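Local coordinates for protein bucandin (Bungarus candidus, PDB 1F94) that is a three-finger neurotoxin of krait venom, described as enhancing presynaptic acetylcholine release although direct evidence for that activity is lacking, at residues Ser9-Lys14 with Asn33-Gly38. Residues are numbered along the deposited sequence; the frame is centred on the assembly and turned at random.
Sequences SGCHLK and NERWLG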
loop_
_atom_site.group_PDB
_atom_site.type_symbol
_atom_site.label_atom_id
_atom_site.label_comp_id
_atom_site.label_asym_id
_atom_site.label_seq_id
_atom_site.Cartn_x
_atom_site.Cartn_y
_atom_site.Cartn_z
ATOM N N SER A 9 -3.161 -15.009 -3.339
ATOM C CA SER A 9 -4.262 -15.344 -2.438
ATOM C C SER A 9 -5.072 -14.138 -2.009
ATOM O O SER A 9 -6.096 -14.323 -1.339
ATOM C CB SER A 9 -3.779 -16.108 -1.229
ATOM O OG SER A 9 -3.009 -15.235 -0.392
ATOM N N GLY A 10 -4.651 -12.925 -2.403
ATOM C CA GLY A 10 -5.374 -11.707 -2.024
ATOM C C GLY A 10 -4.482 -10.721 -1.355
ATOM O O GLY A 10 -3.245 -10.876 -1.314
ATOM N N CYS A 11 -5.096 -9.706 -0.759
ATOM C CA CYS A 11 -4.397 -8.545 -0.199
ATOM C C CYS A 11 -4.494 -8.479 1.335
ATOM O O CYS A 11 -4.342 -7.450 1.936
ATOM C CB CYS A 11 -4.867 -7.255 -0.833
ATOM S SG CYS A 11 -4.515 -7.108 -2.577
ATOM N N HIS A 12 -4.672 -9.654 1.935
ATOM C CA HIS A 12 -4.750 -9.795 3.383
ATOM C C HIS A 12 -3.417 -10.244 3.993
ATOM O O HIS A 12 -3.360 -10.497 5.193
ATOM C CB HIS A 12 -5.792 -10.838 3.780
ATOM C CG HIS A 12 -5.437 -12.198 3.224
ATOM N ND1 HIS A 12 -5.782 -12.585 1.954
ATOM C CD2 HIS A 12 -4.740 -13.208 3.778
ATOM C CE1 HIS A 12 -5.324 -13.786 1.769
ATOM N NE2 HIS A 12 -4.659 -14.220 2.872
ATOM N N LEU A 13 -2.358 -10.363 3.174
ATOM C CA LEU A 13 -1.078 -10.766 3.675
ATOM C C LEU A 13 -0.476 -9.645 4.529
ATOM O O LEU A 13 -0.680 -8.486 4.185
ATOM C CB LEU A 13 -0.127 -11.100 2.514
ATOM C CG LEU A 13 -0.667 -12.091 1.515
ATOM C CD1 LEU A 13 0.340 -12.329 0.404
ATOM C CD2 LEU A 13 -1.039 -13.420 2.150
ATOM N N LYS A 14 0.279 -9.984 5.539
ATOM C CA LYS A 14 0.897 -9.014 6.422
ATOM C C LYS A 14 2.391 -9.001 6.217
ATOM O O LYS A 14 3.022 -10.030 6.049
ATOM C CB LYS A 14 0.608 -9.347 7.891
ATOM C CG LYS A 14 -0.901 -9.349 8.208
ATOM C CD LYS A 14 -1.110 -9.796 9.675
ATOM C CE LYS A 14 -2.493 -10.289 9.939
ATOM N NZ LYS A 14 -2.832 -11.719 9.643
ATOM N N ASN A 33 -7.204 -2.527 -12.491
ATOM C CA ASN A 33 -7.645 -2.853 -11.141
ATOM C C ASN A 33 -6.565 -3.537 -10.317
ATOM O O ASN A 33 -6.844 -3.941 -9.183
ATOM C CB ASN A 33 -8.932 -3.638 -11.152
ATOM C CG ASN A 33 -9.988 -2.923 -11.962
ATOM O OD1 ASN A 33 -10.276 -1.758 -11.780
ATOM N ND2 ASN A 33 -10.605 -3.589 -12.925
ATOM N N GLU A 34 -5.324 -3.593 -10.773
ATOM C CA GLU A 34 -4.242 -4.132 -9.959
ATOM C C GLU A 34 -4.092 -3.344 -8.659
ATOM O O GLU A 34 -4.127 -2.129 -8.661
ATOM C CB GLU A 34 -2.915 -4.067 -10.741
ATOM C CG GLU A 34 -1.751 -4.563 -9.931
ATOM C CD GLU A 34 -0.411 -4.429 -10.655
ATOM O OE1 GLU A 34 -0.373 -3.865 -11.762
ATOM O OE2 GLU A 34 0.607 -4.916 -10.132
ATOM N N ARG A 35 -3.892 -4.079 -7.561
ATOM C CA ARG A 35 -3.658 -3.536 -6.217
ATOM C C ARG A 35 -2.231 -3.766 -5.804
ATOM O O ARG A 35 -1.746 -4.878 -5.878
ATOM C CB ARG A 35 -4.618 -4.220 -5.240
ATOM C CG ARG A 35 -6.076 -4.018 -5.603
ATOM C CD ARG A 35 -6.959 -4.759 -4.635
ATOM N NE ARG A 35 -6.917 -6.158 -4.905
ATOM C CZ ARG A 35 -7.381 -7.163 -4.145
ATOM N NH1 ARG A 35 -7.976 -6.866 -2.986
ATOM N NH2 ARG A 35 -7.206 -8.405 -4.614
ATOM N N TRP A 36 -1.542 -2.707 -5.388
ATOM C CA TRP A 36 -0.163 -2.784 -4.949
ATOM C C TRP A 36 -0.083 -2.152 -3.574
ATOM O O TRP A 36 -0.261 -0.954 -3.424
ATOM C CB TRP A 36 0.771 -2.073 -5.927
ATOM C CG TRP A 36 2.201 -2.200 -5.528
ATOM C CD1 TRP A 36 2.841 -3.221 -4.917
ATOM C CD2 TRP A 36 3.225 -1.194 -5.756
ATOM N NE1 TRP A 36 4.171 -2.946 -4.723
ATOM C CE2 TRP A 36 4.417 -1.693 -5.239
ATOM C CE3 TRP A 36 3.192 0.080 -6.334
ATOM C CZ2 TRP A 36 5.605 -0.952 -5.287
ATOM C CZ3 TRP A 36 4.370 0.801 -6.370
ATOM C CH2 TRP A 36 5.556 0.293 -5.855
ATOM N N LEU A 37 0.169 -2.990 -2.551
ATOM C CA LEU A 37 0.117 -2.605 -1.145
ATOM C C LEU A 37 1.426 -2.969 -0.464
ATOM O O LEU A 37 2.042 -4.023 -0.770
ATOM C CB LEU A 37 -1.060 -3.322 -0.435
ATOM C CG LEU A 37 -2.417 -2.663 -0.598
ATOM C CD1 LEU A 37 -2.937 -2.538 -2.006
ATOM C CD2 LEU A 37 -3.419 -3.439 0.287
ATOM N N GLY A 38 1.856 -2.204 0.531
ATOM C CA GLY A 38 3.011 -2.584 1.302
ATOM C C GLY A 38 3.441 -1.442 2.221
ATOM O O GLY A 38 2.705 -0.521 2.463
HETATM O O HOH W 1 -7.945 -9.318 -0.595
#
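Cys11 sends its SG beside its own backbone N, opposite the carbonyl carbon (chi1 -64°), and Arg35 starts off the same way, then bends at chi3 (-75°) so that its guanidinium folds back over the sulfur. Cys11 SG sits over the centre of one guanidinium face, 3.3 Å from Arg35 CZ. Cys11 SG is almost equally far from the three nitrogens, from 3.5 Å to Arg35 NE to 3.6 Å to Arg35 NH2, so the sulfur meets the flat of the group rather than its N-H edge. Cys11 CB lies on that same face, over the NH1 corner, 3.8 Å from Arg35 NH1. Two residues further along the strand, Leu37 adds an apolar touch, its CD2 4.2 Å from Cys11 CB. No direct hydrogen bond joins the two segments; a water accepts one from Cys11 N at 2.9 Å and a weak one from Arg35 NH1 at 3.4 Å.

The sulfur belongs to the Cys6-Cys11 disulfide, and both Arg35 and Leu37 also touch Cys6 on strand 2-7. Strand 35-40 is an outermost strand of the larger antiparallel sheet, paired with strand 23-29; the CB of Trp36 points away from residues 9-14, its ring edge-to-face with those of Tyr25 and Trp27. The contact packs the first finger's disulfide, an extra one that marks non-conventional three-finger toxins, against the second finger's outer strand. A guanidinium flat on a disulfide sulfur keeps its in-plane N-H groups directed past it, so the attraction is probably dispersion with some charge-induced polarisation of the sulfur, not hydrogen bonding.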